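Local coordinates for protein lectin 2 (Agrocybe aegerita, PDB 4TQJ) that recognises and binds N-acetylglucosamine at the non-reducing terminal end of glycans, as a fungal lectin with a beta-propeller fold, at residues R128-G133 against V141-G146; A177-N182 against G239-I244; A233-D238 against A309-D314. The protein carries 1 engineered substitution. One frame throughout, in Å; residues are numbered along the deposited sequence.

How the interactions relate
All three contacts lie in a ring of antiparallel beta sheets, the blades of a propeller. Interaction 1 stays inside one blade, where two strands of a hairpin and the turn beyond them are joined by backbone and side-chain bonds. Interactions 2 and 3 each run from one blade to the next and share the blade of strands 230-233 and 242-246, so their centres are 12 Å apart and they touch. Interaction 1 lies further round the ring. Interactions 1 and 2 are mostly buried, whereas interaction 3 is partly exposed. Their chemistry shifts: many bonds in 128-133/141-146, one direct backbone bond, a bridging water and small apolar contacts in 177-182/239-244, and one asparagine amide bond in 233-238/309-314.

Interaction 1 of 3, residues R128-G133 against V141-G146; sequences RADIIG and VSRNNG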
loop_
_atom_site.group_PDB
_atom_site.type_symbol
_atom_site.label_atom_id
_atom_site.label_comp_id
_atom_site.label_asym_id
_atom_site.label_seq_id
_atom_site.Cartn_x
_atom_site.Cartn_y
_atom_site.Cartn_z
ATOM N N ARG A 128 10.480 13.502 -3.363
ATOM C CA ARG A 128 11.295 12.950 -2.300
ATOM C C ARG A 128 11.612 14.052 -1.303
ATOM O O ARG A 128 11.537 15.231 -1.636
ATOM C CB ARG A 128 12.561 12.290 -2.867
ATOM C CG ARG A 128 13.470 13.212 -3.651
ATOM C CD ARG A 128 14.479 12.434 -4.524
ATOM N NE ARG A 128 15.461 13.358 -5.073
ATOM C CZ ARG A 128 15.414 13.868 -6.298
ATOM N NH1 ARG A 128 14.457 13.494 -7.134
ATOM N NH2 ARG A 128 16.344 14.733 -6.694
ATOM N N ALA A 129 11.963 13.668 -0.084
ATOM C CA ALA A 129 12.042 14.616 1.029
ATOM C C ALA A 129 13.394 15.307 1.167
ATOM O O ALA A 129 14.429 14.647 1.267
ATOM C CB ALA A 129 11.692 13.913 2.329
ATOM N N ASP A 130 13.382 16.636 1.186
ATOM C CA ASP A 130 14.558 17.399 1.592
ATOM C C ASP A 130 14.682 17.398 3.115
ATOM O O ASP A 130 13.725 17.097 3.838
ATOM C CB ASP A 130 14.464 18.852 1.103
ATOM C CG ASP A 130 14.598 18.979 -0.405
ATOM O OD1 ASP A 130 14.684 17.935 -1.081
ATOM O OD2 ASP A 130 14.592 20.131 -0.914
ATOM N N ILE A 131 15.861 17.749 3.605
ATOM C CA ILE A 131 16.057 17.921 5.025
ATOM C C ILE A 131 15.897 19.396 5.329
ATOM O O ILE A 131 16.549 20.247 4.709
ATOM C CB ILE A 131 17.450 17.474 5.461
ATOM C CG1 ILE A 131 17.668 16.000 5.118
ATOM C CG2 ILE A 131 17.629 17.715 6.944
ATOM C CD1 ILE A 131 19.114 15.570 5.254
ATOM N N ILE A 132 14.997 19.707 6.251
ATOM C CA ILE A 132 14.815 21.089 6.662
ATOM C C ILE A 132 14.914 21.194 8.168
ATOM O O ILE A 132 14.190 20.527 8.904
ATOM C CB ILE A 132 13.491 21.693 6.106
ATOM C CG1 ILE A 132 13.236 23.094 6.667
ATOM C CG2 ILE A 132 12.311 20.794 6.369
ATOM C CD1 ILE A 132 12.217 23.862 5.818
ATOM N N GLY A 133 15.839 22.020 8.633
ATOM C CA GLY A 133 16.052 22.151 10.060
ATOM C C GLY A 133 15.955 23.585 10.511
ATOM O O GLY A 133 16.486 24.483 9.869
ATOM N N VAL A 141 18.541 24.090 4.983
ATOM C CA VAL A 141 18.001 23.069 4.100
ATOM C C VAL A 141 19.126 22.316 3.390
ATOM O O VAL A 141 20.089 22.920 2.914
ATOM C CB VAL A 141 17.038 23.674 3.056
ATOM C CG1 VAL A 141 16.751 22.677 1.942
ATOM C CG2 VAL A 141 15.747 24.107 3.716
ATOM N N SER A 142 19.015 20.995 3.344
ATOM C CA SER A 142 19.857 20.213 2.449
ATOM C C SER A 142 18.957 19.564 1.422
ATOM O O SER A 142 18.092 18.756 1.758
ATOM C CB SER A 142 20.672 19.151 3.192
ATOM O OG SER A 142 21.013 18.096 2.301
ATOM N N ARG A 143 19.146 19.948 0.168
ATOM C CA ARG A 143 18.331 19.433 -0.910
ATOM C C ARG A 143 18.634 17.953 -1.148
ATOM O O ARG A 143 19.793 17.528 -1.161
ATOM C CB ARG A 143 18.519 20.276 -2.180
ATOM C CG ARG A 143 17.807 21.627 -2.099
ATOM C CD ARG A 143 18.441 22.730 -2.935
ATOM N NE ARG A 143 18.045 22.681 -4.337
ATOM C CZ ARG A 143 17.829 23.753 -5.096
ATOM N NH1 ARG A 143 17.948 24.972 -4.592
ATOM N NH2 ARG A 143 17.477 23.603 -6.366
ATOM N N ASN A 144 17.574 17.177 -1.325
ATOM C CA ASN A 144 17.689 15.762 -1.640
ATOM C C ASN A 144 17.882 15.619 -3.138
ATOM O O ASN A 144 16.949 15.825 -3.912
ATOM C CB ASN A 144 16.417 15.026 -1.202
ATOM C CG ASN A 144 16.478 13.524 -1.463
ATOM O OD1 ASN A 144 17.224 13.054 -2.322
ATOM N ND2 ASN A 144 15.677 12.765 -0.717
ATOM N N ASN A 145 19.101 15.267 -3.544
ATOM C CA ASN A 145 19.449 15.255 -4.957
ATOM C C ASN A 145 19.456 13.889 -5.611
ATOM O O ASN A 145 20.148 13.677 -6.605
ATOM C CB ASN A 145 20.798 15.934 -5.159
ATOM C CG ASN A 145 20.709 17.416 -4.978
ATOM O OD1 ASN A 145 19.734 18.038 -5.398
ATOM N ND2 ASN A 145 21.712 17.999 -4.338
ATOM N N GLY A 146 18.679 12.965 -5.057
ATOM C CA GLY A 146 18.575 11.634 -5.618
ATOM C C GLY A 146 19.699 10.698 -5.207
ATOM O O GLY A 146 20.845 11.126 -5.010
#
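Asn144 meets three consecutive residues of the 128-133 segment. Its ND2 donates to Ala129 O (3.0 Å) with the acceptor almost in the amide plane, though the hydrogen bond arrives well above the carbonyl plane of Ala129. Its backbone N donates to Asp130 OD1 at 3.0 Å, nearly straight at 166° and from above the carboxylate plane. The Arg128 chain runs past the same amide, and its NE makes a weak bond to Asn144 OD1 (3.3 Å); OD1 sits at the edge of the guanidinium, whose plane is turned 75° from the amide. NE and NH2 both reach Asn144 O as well, again weakly, while Gly146 CA covers one guanidinium face.

With CG anti to the backbone N (chi1 -178°), the Asn144 amide lies within bonding distance of Ala129 O, and an Asx turn, Gly146 N to Asn144 OD1 at 3.1 Å, holds that amide in place. Behind this, Ile131 and Ser142 form an antiparallel hydrogen-bonded pair through both N and O, and Ile132 CG1 packs on Val141 CG2 at 4.0 Å. Outward again, Arg124 forms a salt bridge with Asp130 OD2, and Thr66 O takes a second bond from Asn144 ND2. With both ends of a buried amide engaged, its flip state is fixed, and the propeller hairpin is held at Asn144 by side-chain bonds that add to its backbone pairing.

Interaction 2 of 3, residues A177-N182 against G239-I244; sequences ADVTGN and GTADII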
loop_
_atom_site.group_PDB
_atom_site.type_symbol
_atom_site.label_atom_id
_atom_site.label_comp_id
_atom_site.label_asym_id
_atom_site.label_seq_id
_atom_site.Cartn_x
_atom_site.Cartn_y
_atom_site.Cartn_z
ATOM N N ALA A 177 3.307 24.196 6.152
ATOM C CA ALA A 177 1.994 23.967 5.573
ATOM C C ALA A 177 1.839 24.847 4.352
ATOM O O ALA A 177 2.447 25.901 4.267
ATOM C CB ALA A 177 0.900 24.287 6.588
ATOM N N ASP A 178 1.015 24.422 3.407
ATOM C CA ASP A 178 0.714 25.282 2.278
ATOM C C ASP A 178 -0.391 26.247 2.667
ATOM O O ASP A 178 -1.557 25.854 2.765
ATOM C CB ASP A 178 0.281 24.463 1.063
ATOM C CG ASP A 178 0.117 25.321 -0.172
ATOM O OD1 ASP A 178 0.488 26.510 -0.114
ATOM O OD2 ASP A 178 -0.382 24.813 -1.192
ATOM N N VAL A 179 -0.015 27.501 2.913
ATOM C CA VAL A 179 -0.988 28.548 3.208
ATOM C C VAL A 179 -1.147 29.499 2.017
ATOM O O VAL A 179 -2.176 30.158 1.885
ATOM C CB VAL A 179 -0.600 29.361 4.459
ATOM C CG1 VAL A 179 -0.494 28.462 5.681
ATOM C CG2 VAL A 179 0.717 30.084 4.240
ATOM N N THR A 180 -0.140 29.575 1.146
ATOM C CA THR A 180 -0.216 30.492 0.001
ATOM C C THR A 180 -1.075 29.942 -1.123
ATOM O O THR A 180 -1.528 30.694 -1.983
ATOM C CB THR A 180 1.156 30.820 -0.604
ATOM O OG1 THR A 180 1.731 29.631 -1.159
ATOM C CG2 THR A 180 2.089 31.419 0.441
ATOM N N GLY A 181 -1.277 28.629 -1.132
ATOM C CA GLY A 181 -2.079 27.988 -2.159
ATOM C C GLY A 181 -1.336 27.602 -3.429
ATOM O O GLY A 181 -1.959 27.420 -4.472
ATOM N N ASN A 182 -0.011 27.469 -3.361
ATOM C CA ASN A 182 0.766 27.119 -4.559
ATOM C C ASN A 182 1.249 25.674 -4.562
ATOM O O ASN A 182 2.139 25.317 -5.333
ATOM C CB ASN A 182 1.946 28.081 -4.766
ATOM C CG ASN A 182 3.050 27.883 -3.742
ATOM O OD1 ASN A 182 2.867 27.190 -2.747
ATOM N ND2 ASN A 182 4.199 28.503 -3.979
ATOM N N GLY A 239 -8.053 23.516 0.085
ATOM C CA GLY A 239 -6.718 22.968 -0.070
ATOM C C GLY A 239 -5.603 23.773 0.579
ATOM O O GLY A 239 -4.446 23.349 0.548
ATOM N N THR A 240 -5.935 24.929 1.158
ATOM C CA THR A 240 -4.952 25.710 1.909
ATOM C C THR A 240 -5.192 25.607 3.417
ATOM O O THR A 240 -6.326 25.371 3.872
ATOM C CB THR A 240 -4.906 27.211 1.490
ATOM O OG1 THR A 240 -6.103 27.875 1.893
ATOM C CG2 THR A 240 -4.737 27.350 -0.031
ATOM N N ALA A 241 -4.115 25.783 4.182
ATOM C CA ALA A 241 -4.159 25.637 5.631
ATOM C C ALA A 241 -4.757 26.850 6.360
ATOM O O ALA A 241 -4.292 27.981 6.212
ATOM C CB ALA A 241 -2.766 25.339 6.161
ATOM N N ASP A 242 -5.789 26.589 7.149
ATOM C CA ASP A 242 -6.318 27.581 8.084
ATOM C C ASP A 242 -5.672 27.405 9.446
ATOM O O ASP A 242 -4.866 26.493 9.642
ATOM C CB ASP A 242 -7.834 27.443 8.158
ATOM C CG ASP A 242 -8.461 27.506 6.786
ATOM O OD1 ASP A 242 -8.581 28.625 6.265
ATOM O OD2 ASP A 242 -8.773 26.445 6.208
ATOM N N ILE A 243 -6.001 28.288 10.381
ATOM C CA ILE A 243 -5.413 28.201 11.705
ATOM C C ILE A 243 -6.480 28.040 12.776
ATOM O O ILE A 243 -7.519 28.692 12.735
ATOM C CB ILE A 243 -4.510 29.398 11.995
ATOM C CG1 ILE A 243 -3.264 29.310 11.106
ATOM C CG2 ILE A 243 -4.111 29.429 13.450
ATOM C CD1 ILE A 243 -2.385 30.506 11.203
ATOM N N ILE A 244 -6.224 27.133 13.714
ATOM C CA ILE A 244 -7.154 26.886 14.801
ATOM C C ILE A 244 -6.379 26.584 16.068
ATOM O O ILE A 244 -5.293 26.022 16.020
ATOM C CB ILE A 244 -8.154 25.746 14.455
ATOM C CG1 ILE A 244 -9.129 25.489 15.608
ATOM C CG2 ILE A 244 -7.407 24.468 14.061
ATOM C CD1 ILE A 244 -10.366 24.667 15.210
HETATM O O HOH W 1 -1.851 22.255 -0.935
#
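The flat group of this contact is the Asp178 carboxylate: Gly181 N comes in above its plane to bond OD1 at 2.9 Å, closing an Asx motif, while a water on OD2 leads across to Gly239 O. That arrangement belongs to the loop of an FG-GAP-like repeat in a beta propeller, and the contact sets this loop, which follows strand 173-177, against the lead-in to strand 242-246 of the next blade. The direct bond between the two is made by the backbone. Ala241 N donates to Asp178 O at 2.9 Å, with the donor tilted 20° from the carbonyl plane, and Thr240 CA brings a longer CH contact to the same oxygen.

Around the single backbone bond lies a small apolar patch. Ala241 CB touches both Ala177 CB (3.8 Å) and Val179 CG1 (3.9 Å), and CG1 reaches it because it stands beside the Val179 backbone N (chi1 -59°). Both Ala177 and Val179 are buried; Val188 and Ile197 extend the packing around the valine within its own blade. Asn256 ND2 donates to Val179 O, a second polar tie from the neighbouring blade, and Asp186 OD2 accepts from the Val179 and Thr180 backbone nitrogens within that loop's own blade.

The water bonded to Asp178 OD2 (3.0 Å) also donates to Gly239 O at 3.2 Å, so it bridges the two segments; Asp178 OD2 also accepts from Gly183 N. At the exposed end of the loop, the methyl CG2 of Thr240 lies against Gly181 CA at 3.5 Å.

Interaction 3 of 3, residues A233-D238 against A309-D314; sequences ADLTGD and ALNNGD
Along 233-238, the residues that touch 309-314 are Leu235 and Thr236, which meet Asn311, Gly313 and Asp314. Just ahead of them, Asp234 shapes the loop: its OD1 accepts from Thr236 N (3.0 Å) and Gly237 N (2.9 Å), both approaching from the same face of the carboxylate, while its OD2 is bonded to Gly239 N and to the chain's amino terminus at Thr1.

Leu235 carries the bond that crosses. Its carbonyl O accepts from Asn311 ND2 at 2.8 Å, with an N-H...O angle of 147° and the donor tilted 22° from the carbonyl plane; Leu235 CB also lies 3.7 Å from Asn311 ND2. Asn311 points its amide there because CG is anti to the backbone N (chi1 -168°), and its OD1 accepts from Gly313 N, an Asx turn that fixes the amide's rotation. A second donation from ND2, to Gly296 O, occupies the amide further.

Next, Thr236 sets its methyl CG2 3.9 Å from Asp314 O. Its carbonyl O comes close to Gly313 O, two acceptors at 3.4 Å, but Gly313 O is bonded by Arg295 NE. Beyond Thr236, Gly237 continues the turn with positive phi. The Asx motif at Asp234 and the Asx turn at Asn311, in loops of two FG-GAP-like repeats, meet here at the junction of neighbouring propeller blades.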
loop_
_atom_site.group_PDB
_atom_site.type_symbol
_atom_site.label_atom_id
_atom_site.label_comp_id
_atom_site.label_asym_id
_atom_site.label_seq_id
_atom_site.Cartn_x
_atom_site.Cartn_y
_atom_site.Cartn_z
ATOM N N ALA A 233 -4.395 23.561 9.435
ATOM C CA ALA A 233 -5.190 22.503 8.831
ATOM C C ALA A 233 -6.215 23.131 7.925
ATOM O O ALA A 233 -6.697 24.217 8.210
ATOM C CB ALA A 233 -5.886 21.677 9.924
ATOM N N ASP A 234 -6.549 22.457 6.830
ATOM C CA ASP A 234 -7.583 22.953 5.947
ATOM C C ASP A 234 -8.947 22.725 6.571
ATOM O O ASP A 234 -9.376 21.581 6.721
ATOM C CB ASP A 234 -7.526 22.251 4.598
ATOM C CG ASP A 234 -8.437 22.889 3.584
ATOM O OD1 ASP A 234 -9.069 23.916 3.929
ATOM O OD2 ASP A 234 -8.501 22.384 2.441
ATOM N N LEU A 235 -9.617 23.826 6.917
ATOM C CA LEU A 235 -10.944 23.802 7.524
ATOM C C LEU A 235 -12.047 24.241 6.551
ATOM O O LEU A 235 -13.214 24.304 6.925
ATOM C CB LEU A 235 -10.961 24.740 8.744
ATOM C CG LEU A 235 -9.876 24.467 9.796
ATOM C CD1 LEU A 235 -10.006 25.421 10.992
ATOM C CD2 LEU A 235 -9.901 23.025 10.253
ATOM N N THR A 236 -11.682 24.558 5.314
ATOM C CA THR A 236 -12.681 25.010 4.336
ATOM C C THR A 236 -12.738 24.141 3.084
ATOM O O THR A 236 -13.674 24.241 2.298
ATOM C CB THR A 236 -12.403 26.424 3.889
ATOM O OG1 THR A 236 -11.121 26.461 3.248
ATOM C CG2 THR A 236 -12.416 27.360 5.101
ATOM N N GLY A 237 -11.748 23.279 2.901
ATOM C CA GLY A 237 -11.746 22.414 1.737
ATOM C C GLY A 237 -11.121 23.019 0.500
ATOM O O GLY A 237 -11.076 22.358 -0.537
ATOM N N ASP A 238 -10.621 24.252 0.597
ATOM C CA ASP A 238 -9.961 24.897 -0.546
ATOM C C ASP A 238 -8.525 24.427 -0.761
ATOM O O ASP A 238 -7.845 24.899 -1.671
ATOM C CB ASP A 238 -9.994 26.424 -0.428
ATOM C CG ASP A 238 -8.908 26.973 0.481
ATOM O OD1 ASP A 238 -8.353 26.227 1.309
ATOM O OD2 ASP A 238 -8.611 28.172 0.381
ATOM N N ALA A 309 -16.133 17.918 17.632
ATOM C CA ALA A 309 -16.971 18.938 17.020
ATOM C C ALA A 309 -16.731 18.867 15.525
ATOM O O ALA A 309 -15.598 18.993 15.068
ATOM C CB ALA A 309 -16.645 20.320 17.549
ATOM N N LEU A 310 -17.796 18.640 14.771
ATOM C CA LEU A 310 -17.700 18.515 13.323
ATOM C C LEU A 310 -17.826 19.852 12.598
ATOM O O LEU A 310 -18.692 20.675 12.911
ATOM C CB LEU A 310 -18.760 17.550 12.799
ATOM C CG LEU A 310 -18.661 16.109 13.301
ATOM C CD1 LEU A 310 -19.833 15.298 12.757
ATOM C CD2 LEU A 310 -17.306 15.473 12.924
ATOM N N ASN A 311 -16.940 20.038 11.621
ATOM C CA ASN A 311 -16.903 21.193 10.735
ATOM C C ASN A 311 -18.102 21.141 9.802
ATOM O O ASN A 311 -18.390 20.092 9.225
ATOM C CB ASN A 311 -15.606 21.117 9.919
ATOM C CG ASN A 311 -15.288 22.397 9.166
ATOM O OD1 ASN A 311 -16.175 23.078 8.657
ATOM N ND2 ASN A 311 -13.994 22.714 9.072
ATOM N N ASN A 312 -18.811 22.257 9.658
ATOM C CA ASN A 312 -19.974 22.305 8.774
ATOM C C ASN A 312 -19.506 22.231 7.313
ATOM O O ASN A 312 -20.294 21.966 6.395
ATOM C CB ASN A 312 -20.815 23.578 9.037
ATOM C CG ASN A 312 -21.549 23.527 10.374
ATOM O OD1 ASN A 312 -22.156 22.511 10.715
ATOM N ND2 ASN A 312 -21.484 24.619 11.144
ATOM N N GLY A 313 -18.212 22.470 7.113
ATOM C CA GLY A 313 -17.617 22.435 5.795
ATOM C C GLY A 313 -17.034 23.776 5.382
ATOM O O GLY A 313 -16.359 23.880 4.362
ATOM N N ASP A 314 -17.293 24.807 6.170
ATOM C CA ASP A 314 -16.893 26.164 5.802
ATOM C C ASP A 314 -16.069 26.852 6.905
ATOM O O ASP A 314 -15.856 28.067 6.880
ATOM C CB ASP A 314 -18.141 26.992 5.478
ATOM C CG ASP A 314 -19.083 27.108 6.661
ATOM O OD1 ASP A 314 -18.902 26.346 7.631
ATOM O OD2 ASP A 314 -20.008 27.953 6.629
#